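Local coordinates for putative membrane anchored protein (Corynebacterium diphtheriae, PDB 3LSO) that is of unknown function but is probably a membrane-anchored protein of the cell surface, built as an elongated chain of all-beta domains, at residues Val433-Ser437 and Asn438-Asp442; Ser371-Gly374 and Ser375-Asp379; Pro380-Lys383 and Asn384-Lys387; Ser58-Ala61 and Gly62-Phe65; Leu363-Gly367 and Ser368-Ser372. One frame throughout, in Å; residues are numbered along the deposited sequence.

How the contacts relate
From the N terminus, contact 4 comes first: residues 58-65 turn tightly between two strands of the N-terminal region, and its centre lies about 59 Å or more from those of all the others. The remaining four cluster in the C-terminal part. Contact 5 closes the hairpin of strands 361-366 and 369-370; contact 2 begins on its last residues, sharing Ser371 and Ser372, and turns the loop back. Contact 3 follows directly in sequence, a short 3-10 turn that does not otherwise touch contact 2. Contact 1 then closes the hairpin of strands 425-435 and 440-453. None nests within another, but the loop of contacts 2 and 3 touches both hairpins: Asp379 and Pro380 lie on Phe370, while Tyr378 and Pro380 reach Tyr434.

Contact 1 of 5, residues Val433-Ser437 and Asn438-Asp442; sequences VYKYS and NSLKD
Four backbone hydrogen bonds join Val433-Ser437 to Asn438-Asp442, two in each of the pairs Val433 with Asp442 and Lys435 with Leu440. Val433 N reaches Asp442 O at 2.8 Å, and Leu440 N reaches Lys435 O at 2.9 Å. Between them Tyr434 and Lys441 form a non-hydrogen-bonded pair; beside it Tyr434 CA makes a CA-H...O contact with Leu440 O at 3.3 Å. The strand axes run 170° apart, which identifies an antiparallel beta hairpin closed by the four-residue loop Tyr436-Ser439. Side-chain packing follows the two faces. On one, Leu440 CD2 lies 3.7 Å from Tyr436 CE2, the two side chains running alongside, while its other methyl, CD1, turns to Val433 CG2 at 4.2 Å. On the other, the Tyr434 ring, swung out with CG anti to the backbone N (chi1 172°), has Lys441 CG 3.6 Å from its CD1 and Ser439 OG lying in plane at its edge, 3.5 Å from CE1. The polar ends find partners beyond the hairpin: Lys435 NZ makes salt bridges to Asp295 and Asp297, Tyr436 OH bonds to Asp297 and Thr296, and Lys441 NZ bonds to Pro380 O. Asp442 OD2 accepts from Lys292 N.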
loop_
_atom_site.group_PDB
_atom_site.type_symbol
_atom_site.label_atom_id
_atom_site.label_comp_id
_atom_site.label_asym_id
_atom_site.label_seq_id
_atom_site.Cartn_x
_atom_site.Cartn_y
_atom_site.Cartn_z
ATOM N N VAL B 433 -11.977 -20.231 -31.137
ATOM C CA VAL B 433 -13.199 -19.688 -31.717
ATOM C C VAL B 433 -13.070 -19.536 -33.213
ATOM O O VAL B 433 -12.004 -19.207 -33.725
ATOM C CB VAL B 433 -13.575 -18.330 -31.130
ATOM C CG1 VAL B 433 -13.786 -18.469 -29.688
ATOM C CG2 VAL B 433 -12.451 -17.348 -31.332
ATOM N N TYR B 434 -14.174 -19.761 -33.906
ATOM C CA TYR B 434 -14.249 -19.497 -35.329
ATOM C C TYR B 434 -15.620 -18.875 -35.442
ATOM O O TYR B 434 -16.627 -19.545 -35.117
ATOM C CB TYR B 434 -14.157 -20.808 -36.123
ATOM C CG TYR B 434 -14.413 -20.704 -37.598
ATOM C CD1 TYR B 434 -13.939 -19.608 -38.346
ATOM C CD2 TYR B 434 -15.112 -21.713 -38.274
ATOM C CE1 TYR B 434 -14.184 -19.512 -39.726
ATOM C CE2 TYR B 434 -15.356 -21.634 -39.667
ATOM C CZ TYR B 434 -14.890 -20.531 -40.363
ATOM O OH TYR B 434 -15.096 -20.444 -41.696
ATOM N N LYS B 435 -15.659 -17.600 -35.865
ATOM C CA LYS B 435 -16.880 -16.791 -35.806
ATOM C C LYS B 435 -16.815 -15.653 -36.785
ATOM O O LYS B 435 -15.739 -15.371 -37.327
ATOM C CB LYS B 435 -17.060 -16.222 -34.397
ATOM C CG LYS B 435 -16.029 -15.178 -33.989
ATOM C CD LYS B 435 -16.046 -14.949 -32.499
ATOM C CE LYS B 435 -15.158 -13.770 -32.143
ATOM N NZ LYS B 435 -15.285 -13.396 -30.709
ATOM N N TYR B 436 -17.950 -14.977 -36.971
ATOM C CA TYR B 436 -18.081 -13.803 -37.856
ATOM C C TYR B 436 -18.243 -14.148 -39.325
ATOM O O TYR B 436 -17.682 -15.151 -39.796
ATOM C CB TYR B 436 -16.909 -12.819 -37.742
ATOM C CG TYR B 436 -16.735 -12.215 -36.382
ATOM C CD1 TYR B 436 -17.733 -12.328 -35.415
ATOM C CD2 TYR B 436 -15.576 -11.519 -36.063
ATOM C CE1 TYR B 436 -17.569 -11.777 -34.161
ATOM C CE2 TYR B 436 -15.401 -10.937 -34.815
ATOM C CZ TYR B 436 -16.404 -11.075 -33.863
ATOM O OH TYR B 436 -16.248 -10.512 -32.615
ATOM N N SER B 437 -19.031 -13.303 -40.011
ATOM C CA SER B 437 -19.147 -13.217 -41.464
ATOM C C SER B 437 -17.761 -13.083 -42.088
ATOM O O SER B 437 -17.351 -13.935 -42.861
ATOM C CB SER B 437 -19.972 -11.959 -41.784
ATOM O OG SER B 437 -20.770 -12.062 -42.955
ATOM N N ASN B 438 -17.065 -11.979 -41.806
ATOM C CA ASN B 438 -15.655 -11.836 -42.167
ATOM C C ASN B 438 -14.952 -12.640 -41.102
ATOM O O ASN B 438 -14.650 -12.117 -40.012
ATOM C CB ASN B 438 -15.202 -10.373 -42.145
ATOM C CG ASN B 438 -13.926 -10.131 -42.976
ATOM O OD1 ASN B 438 -12.972 -10.897 -42.889
ATOM N ND2 ASN B 438 -13.908 -9.044 -43.793
ATOM N N SER B 439 -14.705 -13.909 -41.407
ATOM C CA SER B 439 -14.555 -14.925 -40.357
ATOM C C SER B 439 -13.184 -14.959 -39.670
ATOM O O SER B 439 -12.164 -15.148 -40.330
ATOM C CB SER B 439 -14.862 -16.304 -40.931
ATOM O OG SER B 439 -13.836 -16.739 -41.796
ATOM N N LEU B 440 -13.137 -14.800 -38.359
ATOM C CA LEU B 440 -11.856 -14.944 -37.708
ATOM C C LEU B 440 -11.712 -16.276 -36.972
ATOM O O LEU B 440 -12.695 -16.950 -36.670
ATOM C CB LEU B 440 -11.557 -13.752 -36.790
ATOM C CG LEU B 440 -12.217 -13.519 -35.426
ATOM C CD1 LEU B 440 -11.787 -14.530 -34.366
ATOM C CD2 LEU B 440 -11.896 -12.112 -34.947
ATOM N N LYS B 441 -10.472 -16.637 -36.690
ATOM C CA LYS B 441 -10.141 -17.847 -35.970
ATOM C C LYS B 441 -9.130 -17.422 -34.919
ATOM O O LYS B 441 -8.172 -16.693 -35.227
ATOM C CB LYS B 441 -9.522 -18.895 -36.918
ATOM C CG LYS B 441 -10.386 -19.283 -38.139
ATOM C CD LYS B 441 -9.552 -19.575 -39.392
ATOM C CE LYS B 441 -10.429 -19.571 -40.635
ATOM N NZ LYS B 441 -10.002 -20.555 -41.665
ATOM N N ASP B 442 -9.326 -17.858 -33.684
ATOM C CA ASP B 442 -8.489 -17.391 -32.598
ATOM C C ASP B 442 -8.421 -18.411 -31.454
ATOM O O ASP B 442 -9.371 -19.199 -31.242
ATOM C CB ASP B 442 -9.062 -16.077 -32.093
ATOM C CG ASP B 442 -8.045 -15.228 -31.337
ATOM O OD1 ASP B 442 -6.889 -15.703 -31.124
ATOM O OD2 ASP B 442 -8.430 -14.064 -30.971
#

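Contact 2 of 5, residues Ser371-Gly374 and Ser375-Asp379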
loop_
_atom_site.group_PDB
_atom_site.type_symbol
_atom_site.label_atom_id
_atom_site.label_comp_id
_atom_site.label_asym_id
_atom_site.label_seq_id
_atom_site.Cartn_x
_atom_site.Cartn_y
_atom_site.Cartn_z
ATOM N N SER B 371 -13.942 -32.824 -39.209
ATOM C CA SER B 371 -14.688 -33.816 -40.024
ATOM C C SER B 371 -16.095 -33.316 -40.207
ATOM O O SER B 371 -16.863 -33.310 -39.250
ATOM C CB SER B 371 -14.775 -35.176 -39.340
ATOM O OG SER B 371 -13.520 -35.593 -38.856
ATOM N N SER B 372 -16.451 -32.888 -41.412
ATOM C CA SER B 372 -17.750 -32.274 -41.583
ATOM C C SER B 372 -18.859 -33.186 -41.075
ATOM O O SER B 372 -19.013 -34.310 -41.547
ATOM C CB SER B 372 -18.005 -31.906 -43.041
ATOM O OG SER B 372 -19.400 -31.898 -43.298
ATOM N N PRO B 373 -19.634 -32.706 -40.105
ATOM C CA PRO B 373 -20.878 -33.408 -39.744
ATOM C C PRO B 373 -22.014 -33.235 -40.766
ATOM O O PRO B 373 -23.088 -33.827 -40.587
ATOM C CB PRO B 373 -21.287 -32.786 -38.410
ATOM C CG PRO B 373 -20.405 -31.604 -38.211
ATOM C CD PRO B 373 -19.277 -31.619 -39.186
ATOM N N GLY B 374 -21.804 -32.443 -41.817
ATOM C CA GLY B 374 -22.811 -32.344 -42.872
ATOM C C GLY B 374 -22.689 -31.042 -43.621
ATOM O O GLY B 374 -21.877 -30.195 -43.262
ATOM N N SER B 375 -23.480 -30.865 -44.675
ATOM C CA SER B 375 -23.474 -29.600 -45.414
ATOM C C SER B 375 -23.820 -28.517 -44.450
ATOM O O SER B 375 -24.531 -28.743 -43.453
ATOM C CB SER B 375 -24.532 -29.592 -46.493
ATOM O OG SER B 375 -24.429 -30.749 -47.288
ATOM N N GLY B 376 -23.317 -27.332 -44.719
ATOM C CA GLY B 376 -23.643 -26.255 -43.840
ATOM C C GLY B 376 -22.926 -26.282 -42.516
ATOM O O GLY B 376 -23.282 -25.510 -41.656
ATOM N N TYR B 377 -21.929 -27.142 -42.321
ATOM C CA TYR B 377 -20.990 -26.932 -41.219
ATOM C C TYR B 377 -19.732 -26.395 -41.830
ATOM O O TYR B 377 -19.258 -26.941 -42.825
ATOM C CB TYR B 377 -20.684 -28.217 -40.445
ATOM C CG TYR B 377 -21.838 -28.681 -39.592
ATOM C CD1 TYR B 377 -22.825 -29.496 -40.137
ATOM C CD2 TYR B 377 -21.966 -28.309 -38.260
ATOM C CE1 TYR B 377 -23.902 -29.931 -39.407
ATOM C CE2 TYR B 377 -23.070 -28.760 -37.503
ATOM C CZ TYR B 377 -24.028 -29.576 -38.103
ATOM O OH TYR B 377 -25.134 -30.072 -37.450
ATOM N N TYR B 378 -19.185 -25.332 -41.255
ATOM C CA TYR B 378 -18.026 -24.674 -41.864
ATOM C C TYR B 378 -16.694 -25.114 -41.268
ATOM O O TYR B 378 -16.490 -25.025 -40.071
ATOM C CB TYR B 378 -18.122 -23.142 -41.771
ATOM C CG TYR B 378 -19.357 -22.480 -42.361
ATOM C CD1 TYR B 378 -19.992 -22.993 -43.489
ATOM C CD2 TYR B 378 -19.860 -21.307 -41.798
ATOM C CE1 TYR B 378 -21.093 -22.386 -44.013
ATOM C CE2 TYR B 378 -20.980 -20.669 -42.341
ATOM C CZ TYR B 378 -21.582 -21.225 -43.435
ATOM O OH TYR B 378 -22.692 -20.622 -43.955
ATOM N N ASP B 379 -15.784 -25.536 -42.138
ATOM C CA ASP B 379 -14.448 -25.999 -41.772
ATOM C C ASP B 379 -13.604 -24.799 -41.328
ATOM O O ASP B 379 -13.366 -23.881 -42.135
ATOM C CB ASP B 379 -13.826 -26.662 -43.021
ATOM C CG ASP B 379 -12.545 -27.439 -42.741
ATOM O OD1 ASP B 379 -11.866 -27.184 -41.725
ATOM O OD2 ASP B 379 -12.208 -28.316 -43.569
#
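Pro373 lies flat against Tyr377, and this is the tightly packed part of the contact. Its CG stands over the middle of the phenol ring, 3.6 Å from the centroid and only 14° off the ring normal, the geometry of a CH-pi interaction. CB and CD of the proline flank that point, with CD 3.9 Å from Tyr377 CB. The ring is presented face-on because chi1 of -72° sets CG beside the backbone N and chi2 of 87° turns the plane across the CA-CB bond. The same tyrosine closes a type II beta turn: Tyr377 N donates to Gly374 O at 3.2 Å, and that oxygen also lies at the ring edge, 3.3 Å from CD1. Just before it, Gly374 N donates to Ser372 OG at 2.9 Å, forming an ST turn, so two successive small loops shape the chain. The loose side is the turn's crest. Ser375 directs its side chain away from Ser371-Gly374, and Gly376 takes the positive-phi position of the turn on the exposed surface. On the packed side, Pro373 rests on Lys362 and Ala364 of strand 361-366, while Tyr377 touches Lys362 and also Asp399 and Tyr402 in the loop between strands 394-398 and 403-404.

Contact 3 of 5, residues Pro380-Lys383 and Asn384-Lys387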
loop_
_atom_site.group_PDB
_atom_site.type_symbol
_atom_site.label_atom_id
_atom_site.label_comp_id
_atom_site.label_asym_id
_atom_site.label_seq_id
_atom_site.Cartn_x
_atom_site.Cartn_y
_atom_site.Cartn_z
ATOM N N PRO B 380 -13.139 -24.782 -40.062
ATOM C CA PRO B 380 -12.323 -23.683 -39.581
ATOM C C PRO B 380 -10.928 -23.720 -40.165
ATOM O O PRO B 380 -10.191 -22.753 -40.063
ATOM C CB PRO B 380 -12.242 -23.949 -38.092
ATOM C CG PRO B 380 -12.321 -25.378 -37.990
ATOM C CD PRO B 380 -13.354 -25.769 -39.002
ATOM N N GLU B 381 -10.562 -24.838 -40.763
ATOM C CA GLU B 381 -9.289 -24.948 -41.463
ATOM C C GLU B 381 -8.114 -24.433 -40.636
ATOM O O GLU B 381 -7.365 -23.532 -41.074
ATOM C CB GLU B 381 -9.352 -24.257 -42.812
ATOM C CG GLU B 381 -10.106 -25.069 -43.834
ATOM C CD GLU B 381 -10.308 -24.327 -45.141
ATOM O OE1 GLU B 381 -10.073 -23.098 -45.193
ATOM O OE2 GLU B 381 -10.722 -24.982 -46.120
ATOM N N TRP B 382 -7.975 -25.039 -39.452
ATOM C CA TRP B 382 -6.946 -24.713 -38.482
ATOM C C TRP B 382 -5.585 -25.062 -39.005
ATOM O O TRP B 382 -4.610 -24.503 -38.547
ATOM C CB TRP B 382 -7.143 -25.503 -37.192
ATOM C CG TRP B 382 -8.321 -25.113 -36.340
ATOM C CD1 TRP B 382 -9.453 -25.832 -36.150
ATOM C CD2 TRP B 382 -8.466 -23.921 -35.576
ATOM N NE1 TRP B 382 -10.305 -25.170 -35.316
ATOM C CE2 TRP B 382 -9.719 -23.990 -34.939
ATOM C CE3 TRP B 382 -7.657 -22.791 -35.368
ATOM C CZ2 TRP B 382 -10.187 -22.976 -34.083
ATOM C CZ3 TRP B 382 -8.111 -21.792 -34.527
ATOM C CH2 TRP B 382 -9.371 -21.890 -33.888
ATOM N N LYS B 383 -5.516 -25.989 -39.956
ATOM C CA LYS B 383 -4.250 -26.481 -40.464
ATOM C C LYS B 383 -3.547 -25.401 -41.256
ATOM O O LYS B 383 -2.395 -25.569 -41.664
ATOM C CB LYS B 383 -4.462 -27.727 -41.337
ATOM C CG LYS B 383 -4.898 -27.420 -42.776
ATOM C CD LYS B 383 -5.833 -28.449 -43.376
ATOM C CE LYS B 383 -6.320 -27.977 -44.747
ATOM N NZ LYS B 383 -7.248 -28.943 -45.433
ATOM N N ASN B 384 -4.229 -24.297 -41.508
ATOM C CA ASN B 384 -3.597 -23.214 -42.270
ATOM C C ASN B 384 -3.365 -22.005 -41.403
ATOM O O ASN B 384 -2.902 -20.972 -41.907
ATOM C CB ASN B 384 -4.428 -22.771 -43.482
ATOM C CG ASN B 384 -4.733 -23.893 -44.434
ATOM O OD1 ASN B 384 -3.926 -24.804 -44.664
ATOM N ND2 ASN B 384 -5.915 -23.821 -45.021
ATOM N N GLU B 385 -3.732 -22.119 -40.124
ATOM C CA GLU B 385 -3.445 -21.081 -39.146
ATOM C C GLU B 385 -2.060 -21.335 -38.637
ATOM O O GLU B 385 -1.602 -22.475 -38.626
ATOM C CB GLU B 385 -4.419 -21.137 -37.990
ATOM C CG GLU B 385 -5.836 -20.947 -38.400
ATOM C CD GLU B 385 -6.058 -19.634 -39.118
ATOM O OE1 GLU B 385 -5.922 -18.579 -38.459
ATOM O OE2 GLU B 385 -6.377 -19.662 -40.339
ATOM N N SER B 386 -1.379 -20.282 -38.217
ATOM C CA SER B 386 -0.021 -20.464 -37.748
ATOM C C SER B 386 -0.022 -20.991 -36.319
ATOM O O SER B 386 0.837 -21.778 -35.944
ATOM C CB SER B 386 0.793 -19.183 -37.865
ATOM O OG SER B 386 0.463 -18.304 -36.815
ATOM N N LYS B 387 -0.992 -20.580 -35.524
ATOM C CA LYS B 387 -1.070 -21.140 -34.203
ATOM C C LYS B 387 -2.269 -22.052 -34.157
ATOM O O LYS B 387 -3.381 -21.572 -34.355
ATOM C CB LYS B 387 -1.182 -20.032 -33.163
ATOM C CG LYS B 387 -0.455 -20.378 -31.860
ATOM C CD LYS B 387 -0.269 -19.160 -30.944
ATOM C CE LYS B 387 0.507 -17.997 -31.608
ATOM N NZ LYS B 387 0.366 -16.731 -30.808
#
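Glu385 folds back on Trp382 at the end of a short 3-10 turn, which is defined by two successive hydrogen bonds from a residue to the one three places earlier. Asn384 N donates to Glu381 O at 3.3 Å, and Glu385 N donates to Trp382 O at 3.0 Å. The Glu385 side chain can be followed outward from there. Its CB lies 3.4 Å from Trp382 O, on the carbonyl that already receives its own backbone N. CG comes next, 4.0 Å from Trp382 CE3, meeting the indole obliquely while also lying near Trp382 CA. Chi1 of -60° sets CG beside the backbone N, and a bend at chi2 (-58°) then turns the chain instead of letting it extend. The carboxylate that follows stands steeply to the indole, their planes 78° apart, and its OE2 lies 4.1 Å from Glu381 O. OE2 also forms a long, weak ion pair with Lys441 NZ. Trp382 leaves the backbone away from Asn384-Lys387, and its indole is buried: Pro380 CB covers part of one face, NE1 donates to Glu339 OE1, and the ring touches Thr365 of strand 361-366 and Lys441 of strand 440-453. The tryptophan is thus the buried side of the turn, whereas Lys383 and Asn384 stay on the surface. These two side chains run alongside each other, with Asn384 OD1 3.4 Å from Lys383 CG and Asn384 ND2 4.1 Å from Glu381 CB.

Contact 4 of 5, residues Ser58-Ala61 and Gly62-Phe65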
loop_
_atom_site.group_PDB
_atom_site.type_symbol
_atom_site.label_atom_id
_atom_site.label_comp_id
_atom_site.label_asym_id
_atom_site.label_seq_id
_atom_site.Cartn_x
_atom_site.Cartn_y
_atom_site.Cartn_z
ATOM N N SER B 58 -2.588 11.752 12.224
ATOM C CA SER B 58 -1.423 10.918 11.988
ATOM C C SER B 58 -0.367 11.608 11.125
ATOM O O SER B 58 -0.674 12.459 10.289
ATOM C CB SER B 58 -1.838 9.589 11.350
ATOM O OG SER B 58 -2.029 9.736 9.957
ATOM N N VAL B 59 0.883 11.223 11.345
ATOM C CA VAL B 59 1.996 11.640 10.505
ATOM C C VAL B 59 2.975 10.501 10.416
ATOM O O VAL B 59 2.836 9.500 11.125
ATOM C CB VAL B 59 2.755 12.836 11.090
ATOM C CG1 VAL B 59 2.099 14.156 10.677
ATOM C CG2 VAL B 59 2.917 12.696 12.606
ATOM N N LYS B 60 3.982 10.666 9.565
ATOM C CA LYS B 60 5.010 9.644 9.414
ATOM C C LYS B 60 6.335 10.042 10.064
ATOM O O LYS B 60 6.691 11.226 10.110
ATOM C CB LYS B 60 5.178 9.251 7.944
ATOM C CG LYS B 60 4.805 10.358 6.972
ATOM C CD LYS B 60 4.432 9.809 5.594
ATOM C CE LYS B 60 2.937 9.504 5.474
ATOM N NZ LYS B 60 2.530 9.361 4.054
ATOM N N ALA B 61 7.037 9.041 10.590
ATOM C CA ALA B 61 8.343 9.232 11.198
ATOM C C ALA B 61 9.258 9.986 10.249
ATOM O O ALA B 61 9.298 9.710 9.045
ATOM C CB ALA B 61 8.955 7.901 11.580
ATOM N N GLY B 62 9.973 10.961 10.794
ATOM C CA GLY B 62 10.931 11.725 10.013
ATOM C C GLY B 62 10.310 12.834 9.173
ATOM O O GLY B 62 11.037 13.587 8.510
ATOM N N THR B 63 8.979 12.936 9.190
ATOM C CA THR B 63 8.278 14.048 8.534
ATOM C C THR B 63 7.865 15.106 9.557
ATOM O O THR B 63 7.189 14.803 10.543
ATOM C CB THR B 63 7.050 13.572 7.703
ATOM O OG1 THR B 63 7.504 12.895 6.521
ATOM C CG2 THR B 63 6.161 14.741 7.282
ATOM N N GLY B 64 8.297 16.341 9.307
ATOM C CA GLY B 64 7.928 17.485 10.115
ATOM C C GLY B 64 6.442 17.771 10.079
ATOM O O GLY B 64 5.773 17.503 9.081
ATOM N N PHE B 65 5.930 18.310 11.185
ATOM C CA PHE B 65 4.521 18.696 11.307
ATOM C C PHE B 65 4.326 19.747 12.399
ATOM O O PHE B 65 5.188 19.928 13.251
ATOM C CB PHE B 65 3.635 17.466 11.567
ATOM C CG PHE B 65 3.935 16.759 12.865
ATOM C CD1 PHE B 65 3.216 17.068 14.023
ATOM C CD2 PHE B 65 4.936 15.786 12.929
ATOM C CE1 PHE B 65 3.481 16.418 15.217
ATOM C CE2 PHE B 65 5.216 15.135 14.122
ATOM C CZ PHE B 65 4.487 15.444 15.265
#
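Val59 and Phe65 meet because chi1 of -86° in the valine places CG2 between the backbone N and the carbonyl carbon, and chi1 of 63° in the phenylalanine puts its ring in the same kind of position. The valine methyl CG2 then stands over one face of the ring, 3.9 Å from the centroid and 23° off the normal, a CH-pi contact displaced toward the CD2-CE2 side of the rim, both carbons 3.7 Å from Val59 CG2. The second methyl, CG1, lies nearer the ring's root, 3.8 Å from Phe65 CB. Between these residues the chain reverses through a type II beta turn from Lys60 to Thr63, closed by Thr63 N donating to Lys60 O at 3.0 Å, with Gly62 at the positive-phi corner. Alongside, Lys60 CG lies 3.7 Å from Thr63 OG1. The turn carries the chain from strand 58-60, which pairs in parallel with 185-190, into strand 64-77, whose Phe65 bonds through its backbone to Leu144. It belongs to the DIP2116-like N-terminal domain of the E-set clan, consistent with an immunoglobulin-like sandwich. Lys218 NZ bonds to Gly62 O and, weakly, to Thr63 OG1. Within the contact itself one backbone hydrogen bond closes the reversal and a CH-pi contact joins its arms; no ion pair forms between the two segments.

Contact 5 of 5, residues Leu363-Gly367 and Ser368-Ser372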
loop_
_atom_site.group_PDB
_atom_site.type_symbol
_atom_site.label_atom_id
_atom_site.label_comp_id
_atom_site.label_asym_id
_atom_site.label_seq_id
_atom_site.Cartn_x
_atom_site.Cartn_y
_atom_site.Cartn_z
ATOM N N LEU B 363 -19.714 -32.363 -32.425
ATOM C CA LEU B 363 -18.290 -32.264 -32.198
ATOM C C LEU B 363 -17.597 -32.476 -33.506
ATOM O O LEU B 363 -17.340 -33.607 -33.878
ATOM C CB LEU B 363 -17.802 -33.337 -31.228
ATOM C CG LEU B 363 -16.429 -33.135 -30.586
ATOM C CD1 LEU B 363 -16.338 -34.100 -29.424
ATOM C CD2 LEU B 363 -15.244 -33.293 -31.547
ATOM N N ALA B 364 -17.253 -31.398 -34.181
ATOM C CA ALA B 364 -16.691 -31.494 -35.511
ATOM C C ALA B 364 -15.173 -31.571 -35.528
ATOM O O ALA B 364 -14.613 -32.249 -36.372
ATOM C CB ALA B 364 -17.142 -30.321 -36.325
ATOM N N THR B 365 -14.511 -30.839 -34.640
ATOM C CA THR B 365 -13.054 -30.782 -34.656
ATOM C C THR B 365 -12.364 -31.475 -33.459
ATOM O O THR B 365 -12.697 -31.216 -32.269
ATOM C CB THR B 365 -12.613 -29.368 -34.739
ATOM O OG1 THR B 365 -13.048 -28.872 -35.991
ATOM C CG2 THR B 365 -11.116 -29.281 -34.713
ATOM N N THR B 366 -11.419 -32.355 -33.779
ATOM C CA THR B 366 -10.649 -33.023 -32.775
ATOM C C THR B 366 -9.210 -32.679 -33.099
ATOM O O THR B 366 -8.754 -32.917 -34.220
ATOM C CB THR B 366 -10.846 -34.536 -32.875
ATOM O OG1 THR B 366 -12.252 -34.845 -32.825
ATOM C CG2 THR B 366 -10.081 -35.244 -31.769
ATOM N N GLY B 367 -8.489 -32.132 -32.127
ATOM C CA GLY B 367 -7.165 -31.613 -32.392
ATOM C C GLY B 367 -7.335 -30.455 -33.343
ATOM O O GLY B 367 -8.046 -29.503 -33.057
ATOM N N SER B 368 -6.707 -30.513 -34.497
ATOM C CA SER B 368 -6.874 -29.416 -35.444
ATOM C C SER B 368 -7.524 -29.943 -36.706
ATOM O O SER B 368 -7.577 -29.257 -37.718
ATOM C CB SER B 368 -5.526 -28.821 -35.772
ATOM O OG SER B 368 -4.756 -29.811 -36.372
ATOM N N VAL B 369 -8.024 -31.166 -36.610
ATOM C CA VAL B 369 -8.610 -31.886 -37.707
ATOM C C VAL B 369 -10.124 -31.818 -37.644
ATOM O O VAL B 369 -10.720 -32.203 -36.627
ATOM C CB VAL B 369 -8.123 -33.340 -37.668
ATOM C CG1 VAL B 369 -8.839 -34.234 -38.731
ATOM C CG2 VAL B 369 -6.596 -33.343 -37.837
ATOM N N PHE B 370 -10.720 -31.324 -38.734
ATOM C CA PHE B 370 -12.164 -31.137 -38.851
ATOM C C PHE B 370 -12.802 -32.276 -39.652
ATOM O O PHE B 370 -12.253 -32.665 -40.667
ATOM C CB PHE B 370 -12.397 -29.814 -39.552
ATOM C CG PHE B 370 -13.837 -29.550 -39.949
ATOM C CD1 PHE B 370 -14.741 -28.967 -39.048
ATOM C CD2 PHE B 370 -14.283 -29.826 -41.243
ATOM C CE1 PHE B 370 -16.034 -28.681 -39.439
ATOM C CE2 PHE B 370 -15.564 -29.550 -41.614
ATOM C CZ PHE B 370 -16.442 -28.961 -40.715
ATOM N N SER B 371 -13.942 -32.824 -39.209
ATOM C CA SER B 371 -14.688 -33.816 -40.024
ATOM C C SER B 371 -16.095 -33.316 -40.207
ATOM O O SER B 371 -16.863 -33.310 -39.250
ATOM C CB SER B 371 -14.775 -35.176 -39.340
ATOM O OG SER B 371 -13.520 -35.593 -38.856
ATOM N N SER B 372 -16.451 -32.888 -41.412
ATOM C CA SER B 372 -17.750 -32.274 -41.583
ATOM C C SER B 372 -18.859 -33.186 -41.075
ATOM O O SER B 372 -19.013 -34.310 -41.547
ATOM C CB SER B 372 -18.005 -31.906 -43.041
ATOM O OG SER B 372 -19.400 -31.898 -43.298
#
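Ala364, Ser368 and Phe370 account for much of the meeting between Leu363-Gly367 and Ser368-Ser372. Ala364 acts through both ends: its CB lies 3.7 Å from Phe370 CE1, and its carbonyl O accepts from Ser371 N at 3.0 Å in a nearly straight bond, 166° at the hydrogen. The Phe370 ring reaches Ala364 because CG is anti to the backbone N, chi1 171°. Ala364 CB comes to the ring obliquely, whereas Thr365 OG1 lies in plane at the edge, 3.5 Å from CD1. The Thr365 and Phe370 side chains cross at about a right angle, and the hydroxyl is hydrogen-bonded to Glu339 OE2. Ser368 occupies the third position of the turn, its CB 3.4 Å from the C of Gly367, whose phi is positive. The flanking pair is gripped twice, by Thr366 N to Val369 O at 2.9 Å and by Val369 N to Thr366 O at 3.1 Å. Next along, Thr365 CA makes a CA-H contact with Val369 O at 3.4 Å. Ala364 and Thr365 both face Gly395 on the adjoining strand 394-398, a classic beta bulge. With two residues at its apex and a type II' turn from Thr366 to Val369, the whole is a tight two-residue beta hairpin whose strand 361-366 also pairs with strand 394-398.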